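Local coordinates for uncharacterized protein (Bacteroides ovatus CL02T12C04, PDB 6PTM), which probably acts as an exo-carrageenase of glycoside hydrolase family 42, releasing sugar units from the ends of carrageenan-derived chains, at residues Lys144-Pro149 against Leu547-Asp552; Val448-Ala453 against Trp494-His499; Tyr488-Tyr493 against His541-Asp546. All blocks are in the same frame, centred on the assembly; numbering follows the deposited sequence.

Contact 1: Lys144-Pro149 against Leu547-Asp552; sequences KRLPTP and LNSVSD
L146, T148 and P149 lie against N548, S549 and V550 in a surface contact built of van der Waals packing and bridging water, where the loop between helix 109-139 and strand 157-159 passes the turn from helix 534-549 into helix 551-559. L146 packs on the turn itself: its CD1 branch reaches CG1 of V550 at 3.8 Å, while its CB rests on CB of S549. The first torsion of L146 sets CG anti to the carbonyl carbon (chi1 -66°), which sends CD1 over the serine to the valine beyond. Next along the loop, the carbonyl O of P147 sits 3.4 Å from CB of S549 and receives a CA-H...O contact from the same residue, S549 CA lying 3.5 Å from P147 O. The ring of P149 slants across N548, its CD 3.7 Å from CB of the asparagine. T148 OG1 hydrogen-bonds to the carbonyl of I545, one turn earlier in the helix. A water ties this end together, donating to T148 OG1 and to P149 O (2.7 Å from the water) and accepting from N548 ND2. N548 OD1 turns inward to F171 N on strand 168-175. With no direct hydrogen bond between 144-149 and 547-552, the two segments meet through modest van der Waals packing, a CA-H...O contact and shared water, while the hydroxyls of T148 and S549 are bonded to carbonyls of helix 534-549, those of I545 and D546.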
ATOM      1  N   LYS A 144     -30.822   6.476   7.549  1.00 18.74           N
ATOM      2  CA  LYS A 144     -31.065   5.466   6.497  1.00 21.62           C
ATOM      3  C   LYS A 144     -29.840   4.551   6.440  1.00 21.24           C
ATOM      4  O   LYS A 144     -28.736   5.047   6.221  1.00 23.00           O
ATOM      5  CB  LYS A 144     -31.361   6.170   5.170  1.00 23.87           C
ATOM      6  CG  LYS A 144     -31.660   5.232   3.997  1.00 27.65           C
ATOM      7  CD  LYS A 144     -32.081   5.950   2.721  1.00 29.41           C
ATOM      8  CE  LYS A 144     -30.990   6.833   2.161  1.00 29.80           C
ATOM      9  NZ  LYS A 144     -30.094   6.042   1.305  1.00 34.37           N
ATOM     10  N   ARG A 145     -30.032   3.251   6.632  1.00 19.69           N
ATOM     11  CA  ARG A 145     -28.940   2.250   6.530  1.00 17.58           C
ATOM     12  C   ARG A 145     -28.941   1.615   5.147  1.00 17.62           C
ATOM     13  O   ARG A 145     -29.874   0.943   4.813  1.00 16.03           O
ATOM     14  CB  ARG A 145     -29.070   1.160   7.588  1.00 17.95           C
ATOM     15  CG  ARG A 145     -27.986   0.099   7.485  1.00 16.69           C
ATOM     16  CD  ARG A 145     -27.836  -0.600   8.802  1.00 16.69           C
ATOM     17  NE  ARG A 145     -27.235   0.268   9.812  1.00 15.90           N
ATOM     18  CZ  ARG A 145     -26.973  -0.137  11.047  1.00 15.89           C
ATOM     19  NH1 ARG A 145     -27.260  -1.373  11.393  1.00 15.58           N
ATOM     20  NH2 ARG A 145     -26.379   0.651  11.922  1.00 16.18           N
ATOM     21  N   LEU A 146     -27.865   1.781   4.392  1.00 18.65           N
ATOM     22  CA  LEU A 146     -27.746   1.147   3.071  1.00 17.73           C
ATOM     23  C   LEU A 146     -27.589  -0.349   3.261  1.00 18.25           C
ATOM     24  O   LEU A 146     -27.012  -0.778   4.264  1.00 16.50           O
ATOM     25  CB  LEU A 146     -26.537   1.740   2.363  1.00 18.39           C
ATOM     26  CG  LEU A 146     -26.675   3.217   2.024  1.00 17.66           C
ATOM     27  CD1 LEU A 146     -25.415   3.711   1.336  1.00 18.09           C
ATOM     28  CD2 LEU A 146     -27.907   3.455   1.156  1.00 17.63           C
ATOM     29  N   PRO A 147     -28.056  -1.148   2.278  1.00 17.26           N
ATOM     30  CA  PRO A 147     -27.752  -2.567   2.250  1.00 17.60           C
ATOM     31  C   PRO A 147     -26.239  -2.810   2.261  1.00 18.28           C
ATOM     32  O   PRO A 147     -25.477  -2.073   1.581  1.00 16.22           O
ATOM     33  CB  PRO A 147     -28.332  -3.062   0.910  1.00 19.29           C
ATOM     34  CG  PRO A 147     -29.345  -1.995   0.485  1.00 20.29           C
ATOM     35  CD  PRO A 147     -28.833  -0.700   1.096  1.00 19.22           C
ATOM     36  N   THR A 148     -25.810  -3.870   2.943  1.00 16.35           N
ATOM     37  CA  THR A 148     -24.377  -4.233   3.031  1.00 16.26           C
ATOM     38  C   THR A 148     -24.293  -5.750   3.150  1.00 15.87           C
ATOM     39  O   THR A 148     -25.147  -6.345   3.790  1.00 15.05           O
ATOM     40  CB  THR A 148     -23.689  -3.454   4.164  1.00 15.72           C
ATOM     41  OG1 THR A 148     -22.285  -3.525   3.937  1.00 17.18           O
ATOM     42  CG2 THR A 148     -24.013  -3.983   5.541  1.00 15.85           C
ATOM     43  N   PRO A 149     -23.339  -6.404   2.447  1.00 15.71           N
ATOM     44  CA  PRO A 149     -23.291  -7.868   2.390  1.00 16.23           C
ATOM     45  C   PRO A 149     -22.693  -8.480   3.659  1.00 16.27           C
ATOM     46  O   PRO A 149     -21.854  -7.851   4.286  1.00 16.78           O
ATOM     47  CB  PRO A 149     -22.391  -8.164   1.210  1.00 15.36           C
ATOM     48  CG  PRO A 149     -21.463  -6.956   1.160  1.00 15.93           C
ATOM     49  CD  PRO A 149     -22.321  -5.779   1.586  1.00 16.05           C
ATOM     50  N   LEU A 547     -17.783   0.885   3.130  1.00 13.39           N
ATOM     51  CA  LEU A 547     -17.233   0.817   1.753  1.00 13.67           C
ATOM     52  C   LEU A 547     -18.009  -0.235   0.927  1.00 13.80           C
ATOM     53  O   LEU A 547     -18.358   0.033  -0.219  1.00 12.83           O
ATOM     54  CB  LEU A 547     -15.744   0.476   1.828  1.00 14.00           C
ATOM     55  CG  LEU A 547     -14.807   1.529   2.395  1.00 13.13           C
ATOM     56  CD1 LEU A 547     -13.496   0.861   2.755  1.00 13.63           C
ATOM     57  CD2 LEU A 547     -14.588   2.630   1.385  1.00 12.81           C
ATOM     58  N   ASN A 548     -18.269  -1.419   1.475  1.00 13.78           N
ATOM     59  CA  ASN A 548     -19.088  -2.435   0.761  1.00 13.15           C
ATOM     60  C   ASN A 548     -20.423  -1.825   0.320  1.00 12.72           C
ATOM     61  O   ASN A 548     -20.860  -2.107  -0.799  1.00 13.80           O
ATOM     62  CB  ASN A 548     -19.268  -3.708   1.588  1.00 12.86           C
ATOM     63  CG  ASN A 548     -17.994  -4.520   1.667  1.00 13.09           C
ATOM     64  OD1 ASN A 548     -17.039  -4.261   0.925  1.00 12.13           O
ATOM     65  ND2 ASN A 548     -17.954  -5.460   2.605  1.00 12.29           N
ATOM     66  N   SER A 549     -21.057  -1.036   1.167  1.00 13.33           N
ATOM     67  CA  SER A 549     -22.430  -0.515   0.969  1.00 12.90           C
ATOM     68  C   SER A 549     -22.422   0.445  -0.217  1.00 13.71           C
ATOM     69  O   SER A 549     -23.505   0.659  -0.822  1.00 14.15           O
ATOM     70  CB  SER A 549     -22.971   0.140   2.228  1.00 13.69           C
ATOM     71  OG  SER A 549     -22.484   1.465   2.434  1.00 12.02           O
ATOM     72  N   VAL A 550     -21.261   1.012  -0.550  1.00 12.82           N
ATOM     73  CA  VAL A 550     -21.162   1.941  -1.702  1.00 12.70           C
ATOM     74  C   VAL A 550     -20.078   1.477  -2.677  1.00 12.96           C
ATOM     75  O   VAL A 550     -19.456   2.330  -3.351  1.00 11.82           O
ATOM     76  CB  VAL A 550     -20.936   3.385  -1.223  1.00 12.87           C
ATOM     77  CG1 VAL A 550     -22.178   3.929  -0.573  1.00 13.10           C
ATOM     78  CG2 VAL A 550     -19.727   3.560  -0.311  1.00 13.27           C
ATOM     79  N   SER A 551     -19.899   0.169  -2.830  1.00 13.70           N
ATOM     80  CA  SER A 551     -18.684  -0.363  -3.493  1.00 14.73           C
ATOM     81  C   SER A 551     -18.689   0.031  -4.972  1.00 15.20           C
ATOM     82  O   SER A 551     -17.593   0.126  -5.552  1.00 14.05           O
ATOM     83  CB  SER A 551     -18.536  -1.866  -3.322  1.00 14.09           C
ATOM     84  OG  SER A 551     -19.635  -2.537  -3.903  1.00 13.12           O
ATOM     85  N   ASP A 552     -19.861   0.215  -5.593  1.00 15.24           N
ATOM     86  CA  ASP A 552     -19.873   0.697  -7.007  1.00 16.45           C
ATOM     87  C   ASP A 552     -19.290   2.118  -7.065  1.00 14.69           C
ATOM     88  O   ASP A 552     -18.461   2.393  -7.969  1.00 14.00           O
ATOM     89  CB  ASP A 552     -21.249   0.583  -7.667  1.00 18.43           C
ATOM     90  CG  ASP A 552     -21.674  -0.873  -7.914  1.00 24.14           C
ATOM     91  OD1 ASP A 552     -20.803  -1.759  -8.357  1.00 25.29           O
ATOM     92  OD2 ASP A 552     -22.883  -1.141  -7.687  1.00 28.34           O
TER
HETATM   93  O   HOH W   1     -25.744  -0.760  -0.466  1.00 15.16           O
HETATM   94  O   HOH W   2     -20.402  -5.591   4.434  1.00 12.46           O

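Contact 2: Val448-Ala453 against Trp494-His499; sequences VEICMA and WLATIH
I450 and A496 bring the helical segments 448-453 and 494-498 together almost parallel, with axes 8.8 Å apart and inclined by 19°. The methyl CG2 of I450 meets CB of A496 at 4.0 Å, and the small alanine allows the backbones to approach closely here. The side chains of I450 and L495 cross at about a right angle, and CD1 of the first touches CD2 of the second. The same methyl of L495 also lies 3.7 Å from SG of C451. That cysteine covers one face of the H499 ring with two groups: its CA makes a CH-pi contact and its SG a sulfur-aromatic one, each 4.0 Å from the ring centroid. Bonds from both nitrogens fix the ring's rotation, ND1 to D455 and NE2 to E708. The wider pi-type turn at 449-453 has A453 N bonded to V448 O, and the carbonyl O of I450, which has no hydrogen-bond partner, is buried 3.3 Å from CB of H499. Helix 448-460 leads through strand 466-471 into helix 486-498, so the two are neighbours on the outside of the (beta/alpha)8 barrel. E708 on strand 707-715 lies beside C451 and L495, while Y587 of helix 579-590 also packs on C451.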
ATOM      1  N   VAL A 448       1.864   9.711   2.232  1.00 16.68           N
ATOM      2  CA  VAL A 448       2.604   9.679   0.934  1.00 16.39           C
ATOM      3  C   VAL A 448       2.498   8.270   0.313  1.00 16.11           C
ATOM      4  O   VAL A 448       2.289   8.191  -0.909  1.00 14.06           O
ATOM      5  CB  VAL A 448       4.072  10.152   1.070  1.00 17.22           C
ATOM      6  CG1 VAL A 448       4.825   9.975  -0.225  1.00 17.45           C
ATOM      7  CG2 VAL A 448       4.161  11.619   1.460  1.00 16.53           C
ATOM      8  N   GLU A 449       2.631   7.200   1.103  1.00 14.37           N
ATOM      9  CA  GLU A 449       2.547   5.818   0.558  1.00 14.29           C
ATOM     10  C   GLU A 449       1.121   5.503   0.061  1.00 14.94           C
ATOM     11  O   GLU A 449       0.985   5.039  -1.110  1.00 13.95           O
ATOM     12  CB  GLU A 449       3.060   4.835   1.592  1.00 16.12           C
ATOM     13  CG  GLU A 449       4.528   5.036   1.876  1.00 16.81           C
ATOM     14  CD  GLU A 449       5.075   4.073   2.906  1.00 19.08           C
ATOM     15  OE1 GLU A 449       4.623   2.893   2.940  1.00 20.06           O
ATOM     16  OE2 GLU A 449       5.917   4.526   3.678  1.00 18.03           O
ATOM     17  N   ILE A 450       0.074   5.715   0.873  1.00 14.71           N
ATOM     18  CA  ILE A 450      -1.317   5.318   0.481  1.00 14.39           C
ATOM     19  C   ILE A 450      -1.913   6.264  -0.579  1.00 14.79           C
ATOM     20  O   ILE A 450      -2.931   5.881  -1.181  1.00 14.63           O
ATOM     21  CB  ILE A 450      -2.235   5.189   1.701  1.00 14.58           C
ATOM     22  CG1 ILE A 450      -2.364   6.481   2.509  1.00 14.36           C
ATOM     23  CG2 ILE A 450      -1.806   4.014   2.575  1.00 14.64           C
ATOM     24  CD1 ILE A 450      -3.456   6.392   3.571  1.00 14.73           C
ATOM     25  N   CYS A 451      -1.377   7.474  -0.768  1.00 13.71           N
ATOM     26  CA  CYS A 451      -1.815   8.386  -1.850  1.00 14.46           C
ATOM     27  C   CYS A 451      -0.853   8.272  -3.049  1.00 14.22           C
ATOM     28  O   CYS A 451      -1.218   7.682  -4.067  1.00 12.73           O
ATOM     29  CB  CYS A 451      -1.960   9.815  -1.362  1.00 15.08           C
ATOM     30  SG  CYS A 451      -3.332  10.012  -0.188  1.00 15.00           S
ATOM     31  N   MET A 452       0.379   8.731  -2.911  1.00 14.85           N
ATOM     32  CA  MET A 452       1.297   8.878  -4.072  1.00 14.11           C
ATOM     33  C   MET A 452       1.820   7.520  -4.534  1.00 12.80           C
ATOM     34  O   MET A 452       1.737   7.293  -5.723  1.00 11.36           O
ATOM     35  CB  MET A 452       2.476   9.797  -3.784  1.00 14.26           C
ATOM     36  CG  MET A 452       3.158  10.182  -5.056  1.00 14.59           C
ATOM     37  SD  MET A 452       4.447  11.420  -4.786  1.00 15.94           S
ATOM     38  CE  MET A 452       5.746  10.422  -4.059  1.00 14.08           C
ATOM     39  N   ALA A 453       2.289   6.629  -3.662  1.00 12.02           N
ATOM     40  CA  ALA A 453       2.798   5.304  -4.116  1.00 12.06           C
ATOM     41  C   ALA A 453       1.649   4.450  -4.713  1.00 12.16           C
ATOM     42  O   ALA A 453       1.862   3.803  -5.753  1.00 12.36           O
ATOM     43  CB  ALA A 453       3.507   4.585  -3.001  1.00 11.51           C
ATOM     44  N   TRP A 494     -10.314   4.316   4.475  1.00 12.21           N
ATOM     45  CA  TRP A 494     -11.198   4.891   3.438  1.00 12.33           C
ATOM     46  C   TRP A 494     -10.308   5.491   2.331  1.00 12.72           C
ATOM     47  O   TRP A 494     -10.515   5.207   1.120  1.00 11.33           O
ATOM     48  CB  TRP A 494     -12.140   5.927   4.070  1.00 11.93           C
ATOM     49  CG  TRP A 494     -13.160   6.426   3.102  1.00 12.06           C
ATOM     50  CD1 TRP A 494     -12.984   7.369   2.145  1.00 12.00           C
ATOM     51  CD2 TRP A 494     -14.516   5.970   2.976  1.00 12.50           C
ATOM     52  NE1 TRP A 494     -14.134   7.542   1.436  1.00 12.65           N
ATOM     53  CE2 TRP A 494     -15.097   6.705   1.927  1.00 12.05           C
ATOM     54  CE3 TRP A 494     -15.288   5.032   3.657  1.00 12.34           C
ATOM     55  CZ2 TRP A 494     -16.407   6.503   1.529  1.00 12.61           C
ATOM     56  CZ3 TRP A 494     -16.586   4.830   3.271  1.00 12.23           C
ATOM     57  CH2 TRP A 494     -17.136   5.549   2.211  1.00 12.96           C
ATOM     58  N   LEU A 495      -9.357   6.335   2.730  1.00 12.02           N
ATOM     59  CA  LEU A 495      -8.485   7.036   1.769  1.00 11.99           C
ATOM     60  C   LEU A 495      -7.685   6.008   0.949  1.00 12.12           C
ATOM     61  O   LEU A 495      -7.672   6.093  -0.301  1.00 10.83           O
ATOM     62  CB  LEU A 495      -7.602   8.014   2.555  1.00 13.08           C
ATOM     63  CG  LEU A 495      -6.587   8.806   1.744  1.00 12.74           C
ATOM     64  CD1 LEU A 495      -7.271   9.752   0.777  1.00 13.37           C
ATOM     65  CD2 LEU A 495      -5.624   9.522   2.688  1.00 15.10           C
ATOM     66  N   ALA A 496      -7.067   5.026   1.611  1.00 11.86           N
ATOM     67  CA  ALA A 496      -6.270   3.995   0.928  1.00 12.51           C
ATOM     68  C   ALA A 496      -7.156   3.271  -0.103  1.00 12.94           C
ATOM     69  O   ALA A 496      -6.686   3.010  -1.254  1.00 11.52           O
ATOM     70  CB  ALA A 496      -5.674   3.032   1.919  1.00 13.50           C
ATOM     71  N   THR A 497      -8.415   3.026   0.253  1.00 12.08           N
ATOM     72  CA  THR A 497      -9.357   2.319  -0.639  1.00 13.06           C
ATOM     73  C   THR A 497      -9.704   3.207  -1.838  1.00 12.87           C
ATOM     74  O   THR A 497      -9.722   2.689  -2.970  1.00 12.73           O
ATOM     75  CB  THR A 497     -10.595   1.818   0.114  1.00 12.43           C
ATOM     76  OG1 THR A 497     -10.123   1.002   1.186  1.00 11.87           O
ATOM     77  CG2 THR A 497     -11.464   1.040  -0.847  1.00 12.89           C
ATOM     78  N   ILE A 498      -9.911   4.502  -1.620  1.00 12.88           N
ATOM     79  CA  ILE A 498     -10.128   5.448  -2.748  1.00 13.98           C
ATOM     80  C   ILE A 498      -8.950   5.346  -3.744  1.00 13.56           C
ATOM     81  O   ILE A 498      -9.194   5.430  -4.968  1.00 13.69           O
ATOM     82  CB  ILE A 498     -10.370   6.871  -2.238  1.00 14.58           C
ATOM     83  CG1 ILE A 498     -11.727   6.974  -1.519  1.00 15.92           C
ATOM     84  CG2 ILE A 498     -10.206   7.885  -3.371  1.00 13.70           C
ATOM     85  CD1 ILE A 498     -12.938   6.776  -2.388  1.00 16.00           C
ATOM     86  N   HIS A 499      -7.722   5.142  -3.260  1.00 14.02           N
ATOM     87  CA  HIS A 499      -6.500   5.118  -4.095  1.00 13.22           C
ATOM     88  C   HIS A 499      -6.181   3.697  -4.598  1.00 13.87           C
ATOM     89  O   HIS A 499      -5.087   3.524  -5.173  1.00 15.04           O
ATOM     90  CB  HIS A 499      -5.377   5.782  -3.321  1.00 14.27           C
ATOM     91  CG  HIS A 499      -5.510   7.279  -3.199  1.00 14.47           C
ATOM     92  ND1 HIS A 499      -4.756   8.146  -3.982  1.00 13.79           N
ATOM     93  CD2 HIS A 499      -6.306   8.054  -2.420  1.00 15.33           C
ATOM     94  CE1 HIS A 499      -5.052   9.392  -3.670  1.00 15.05           C
ATOM     95  NE2 HIS A 499      -6.019   9.367  -2.689  1.00 14.40           N
TER

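Contact 3: Tyr488-Tyr493 against His541-Asp546; sequences YARGNY and HATMID
R490 and Y493 meet T543, M544 and D546 between helices 486-498 and 534-549, consecutive outer helices of the (beta/alpha)8 barrel that forms the catalytic domain in glycoside hydrolase family 42. The short segments lean 44° from parallel, and their axes come within 9.4 Å. At the more solvent-accessible side, R490 forms a salt bridge to D546, with NH1 2.9 Å from OD2; the second bond to this oxygen, from NH2, is weak at 3.2 Å. OD2 takes NH1 on its anti lone pair and lies 23° out of the guanidinium plane. The arginine chain runs out extended and then bends at its third torsion (chi3 -69°), which folds the guanidinium over T543. There OG1 of the threonine stands 3.7 Å above the guanidinium plane, over its centre, and also touches R490 CB at 3.4 Å. Its hydrogen bond goes to the carbonyl of E539, one turn back on the same helix. The E539 carboxylate takes R490 NE in a second salt bridge, and the cation is probably shared between two acids of helix 534-549. A leucine in place of R490 would probably leave D546 and E539 without their common positive mate and take away the flat group over T543 OG1. Deeper in the interface the contact becomes apolar. Y493, whose OH bonds to T506 on strand 503-506, offers its CB and ring atom CD2; CG2 of T543 approaches CB at 4.1 Å, and the doubly bent chain of M544 sets CE 3.8 Å from Y493 CD2.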
ATOM      1  N   TYR A 488      -9.370   8.358  12.953  1.00 16.45           N
ATOM      2  CA  TYR A 488      -8.078   8.165  12.266  1.00 16.79           C
ATOM      3  C   TYR A 488      -8.131   6.851  11.480  1.00 14.63           C
ATOM      4  O   TYR A 488      -7.744   6.814  10.298  1.00 13.23           O
ATOM      5  CB  TYR A 488      -6.893   8.142  13.239  1.00 17.52           C
ATOM      6  CG  TYR A 488      -5.662   7.648  12.537  1.00 17.81           C
ATOM      7  CD1 TYR A 488      -4.974   8.456  11.633  1.00 18.96           C
ATOM      8  CD2 TYR A 488      -5.287   6.320  12.647  1.00 18.37           C
ATOM      9  CE1 TYR A 488      -3.891   7.967  10.913  1.00 19.64           C
ATOM     10  CE2 TYR A 488      -4.200   5.823  11.951  1.00 18.49           C
ATOM     11  CZ  TYR A 488      -3.501   6.644  11.076  1.00 20.39           C
ATOM     12  OH  TYR A 488      -2.434   6.115  10.380  1.00 22.68           O
ATOM     13  N   ALA A 489      -8.619   5.796  12.123  1.00 12.14           N
ATOM     14  CA  ALA A 489      -8.552   4.444  11.533  1.00 13.19           C
ATOM     15  C   ALA A 489      -9.429   4.425  10.268  1.00 13.42           C
ATOM     16  O   ALA A 489      -8.975   3.931   9.153  1.00 12.96           O
ATOM     17  CB  ALA A 489      -8.978   3.405  12.553  1.00 12.82           C
ATOM     18  N   ARG A 490     -10.663   4.928  10.401  1.00 13.77           N
ATOM     19  CA  ARG A 490     -11.650   5.005   9.282  1.00 14.13           C
ATOM     20  C   ARG A 490     -11.088   5.871   8.147  1.00 13.80           C
ATOM     21  O   ARG A 490     -11.169   5.452   6.976  1.00 13.21           O
ATOM     22  CB  ARG A 490     -12.975   5.584   9.774  1.00 14.91           C
ATOM     23  CG  ARG A 490     -13.936   6.018   8.681  1.00 15.94           C
ATOM     24  CD  ARG A 490     -15.263   6.445   9.283  1.00 17.03           C
ATOM     25  NE  ARG A 490     -15.980   5.304   9.845  1.00 17.82           N
ATOM     26  CZ  ARG A 490     -16.827   4.509   9.183  1.00 19.77           C
ATOM     27  NH1 ARG A 490     -17.084   4.728   7.912  1.00 18.94           N
ATOM     28  NH2 ARG A 490     -17.416   3.482   9.799  1.00 20.92           N
ATOM     29  N   GLY A 491     -10.585   7.057   8.453  1.00 12.86           N
ATOM     30  CA  GLY A 491     -10.070   7.969   7.401  1.00 13.62           C
ATOM     31  C   GLY A 491      -8.985   7.312   6.576  1.00 14.21           C
ATOM     32  O   GLY A 491      -8.924   7.489   5.348  1.00 16.09           O
ATOM     33  N   ASN A 492      -8.118   6.557   7.227  1.00 15.03           N
ATOM     34  CA  ASN A 492      -6.950   5.934   6.580  1.00 13.43           C
ATOM     35  C   ASN A 492      -7.402   4.786   5.688  1.00 12.99           C
ATOM     36  O   ASN A 492      -6.887   4.700   4.567  1.00 13.13           O
ATOM     37  CB  ASN A 492      -5.938   5.480   7.627  1.00 14.57           C
ATOM     38  CG  ASN A 492      -4.601   6.135   7.418  1.00 15.95           C
ATOM     39  OD1 ASN A 492      -3.648   5.474   7.005  1.00 18.59           O
ATOM     40  ND2 ASN A 492      -4.535   7.433   7.683  1.00 17.68           N
ATOM     41  N   TYR A 493      -8.275   3.912   6.164  1.00 12.03           N
ATOM     42  CA  TYR A 493      -8.689   2.747   5.355  1.00 13.45           C
ATOM     43  C   TYR A 493      -9.533   3.283   4.202  1.00 12.76           C
ATOM     44  O   TYR A 493      -9.478   2.765   3.098  1.00 12.85           O
ATOM     45  CB  TYR A 493      -9.394   1.679   6.195  1.00 13.80           C
ATOM     46  CG  TYR A 493      -8.425   0.763   6.885  1.00 13.67           C
ATOM     47  CD1 TYR A 493      -7.828   1.150   8.071  1.00 13.78           C
ATOM     48  CD2 TYR A 493      -8.052  -0.445   6.337  1.00 13.94           C
ATOM     49  CE1 TYR A 493      -6.882   0.353   8.697  1.00 14.77           C
ATOM     50  CE2 TYR A 493      -7.130  -1.272   6.973  1.00 14.94           C
ATOM     51  CZ  TYR A 493      -6.522  -0.859   8.145  1.00 14.17           C
ATOM     52  OH  TYR A 493      -5.604  -1.633   8.785  1.00 16.61           O
ATOM     53  N   HIS A 541     -13.434  -2.849  10.576  1.00 14.23           N
ATOM     54  CA  HIS A 541     -14.541  -3.672  10.022  1.00 14.72           C
ATOM     55  C   HIS A 541     -15.773  -2.816   9.719  1.00 14.28           C
ATOM     56  O   HIS A 541     -16.436  -3.083   8.702  1.00 14.95           O
ATOM     57  CB  HIS A 541     -14.823  -4.847  10.956  1.00 14.83           C
ATOM     58  CG  HIS A 541     -13.632  -5.711  11.061  1.00 14.23           C
ATOM     59  ND1 HIS A 541     -13.211  -6.458   9.989  1.00 16.11           N
ATOM     60  CD2 HIS A 541     -12.743  -5.898  12.049  1.00 15.52           C
ATOM     61  CE1 HIS A 541     -12.105  -7.097  10.329  1.00 16.90           C
ATOM     62  NE2 HIS A 541     -11.782  -6.755  11.585  1.00 14.72           N
ATOM     63  N   ALA A 542     -16.069  -1.821  10.554  1.00 13.39           N
ATOM     64  CA  ALA A 542     -17.153  -0.855  10.299  1.00 13.67           C
ATOM     65  C   ALA A 542     -16.857  -0.080   9.012  1.00 14.18           C
ATOM     66  O   ALA A 542     -17.778   0.167   8.232  1.00 16.01           O
ATOM     67  CB  ALA A 542     -17.336   0.069  11.481  1.00 13.33           C
ATOM     68  N   THR A 543     -15.617   0.319   8.790  1.00 13.50           N
ATOM     69  CA  THR A 543     -15.242   0.990   7.520  1.00 13.82           C
ATOM     70  C   THR A 543     -15.494   0.047   6.322  1.00 13.61           C
ATOM     71  O   THR A 543     -16.123   0.463   5.343  1.00 14.16           O
ATOM     72  CB  THR A 543     -13.826   1.545   7.629  1.00 14.19           C
ATOM     73  OG1 THR A 543     -13.754   2.377   8.802  1.00 13.75           O
ATOM     74  CG2 THR A 543     -13.468   2.349   6.411  1.00 13.74           C
ATOM     75  N   MET A 544     -15.070  -1.204   6.384  1.00 13.59           N
ATOM     76  CA  MET A 544     -15.327  -2.176   5.287  1.00 14.06           C
ATOM     77  C   MET A 544     -16.841  -2.255   5.030  1.00 14.08           C
ATOM     78  O   MET A 544     -17.282  -2.272   3.844  1.00 12.14           O
ATOM     79  CB  MET A 544     -14.749  -3.554   5.625  1.00 14.76           C
ATOM     80  CG  MET A 544     -13.237  -3.575   5.773  1.00 14.75           C
ATOM     81  SD  MET A 544     -12.372  -3.050   4.261  1.00 15.95           S
ATOM     82  CE  MET A 544     -11.356  -1.712   4.878  1.00 15.08           C
ATOM     83  N   ILE A 545     -17.635  -2.294   6.100  1.00 13.52           N
ATOM     84  CA  ILE A 545     -19.112  -2.387   5.955  1.00 14.01           C
ATOM     85  C   ILE A 545     -19.618  -1.190   5.157  1.00 14.06           C
ATOM     86  O   ILE A 545     -20.483  -1.390   4.272  1.00 12.16           O
ATOM     87  CB  ILE A 545     -19.792  -2.458   7.327  1.00 14.73           C
ATOM     88  CG1 ILE A 545     -19.603  -3.845   7.939  1.00 15.26           C
ATOM     89  CG2 ILE A 545     -21.249  -2.014   7.178  1.00 14.45           C
ATOM     90  CD1 ILE A 545     -20.028  -3.957   9.389  1.00 16.63           C
ATOM     91  N   ASP A 546     -19.159   0.016   5.493  1.00 13.87           N
ATOM     92  CA  ASP A 546     -19.616   1.212   4.750  1.00 13.68           C
ATOM     93  C   ASP A 546     -19.070   1.181   3.319  1.00 13.51           C
ATOM     94  O   ASP A 546     -19.848   1.432   2.370  1.00 12.15           O
ATOM     95  CB  ASP A 546     -19.269   2.517   5.451  1.00 14.42           C
ATOM     96  CG  ASP A 546     -20.148   2.794   6.657  1.00 16.18           C
ATOM     97  OD1 ASP A 546     -21.280   2.275   6.698  1.00 16.41           O
ATOM     98  OD2 ASP A 546     -19.665   3.483   7.551  1.00 15.39           O
TER

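The three contacts form a run around one side of the (beta/alpha)8 barrel. Helix 486-498 serves both contact 2 and contact 3, and helix 534-549 serves both contact 3 and contact 1, so contact 3 is the middle member, its centre about 13 Å from the centre of each of the others; the centres of contacts 1 and 2 are about 21 Å apart. Along the chain, contacts 2 and 3 alternate their segments and both nest within the long loop closed by contact 1. W494 packs on L547, joining contacts 2 and 1 directly. The series thus connects buried helix packing near the chain's centre to the surface linker that follows the N-terminal helices.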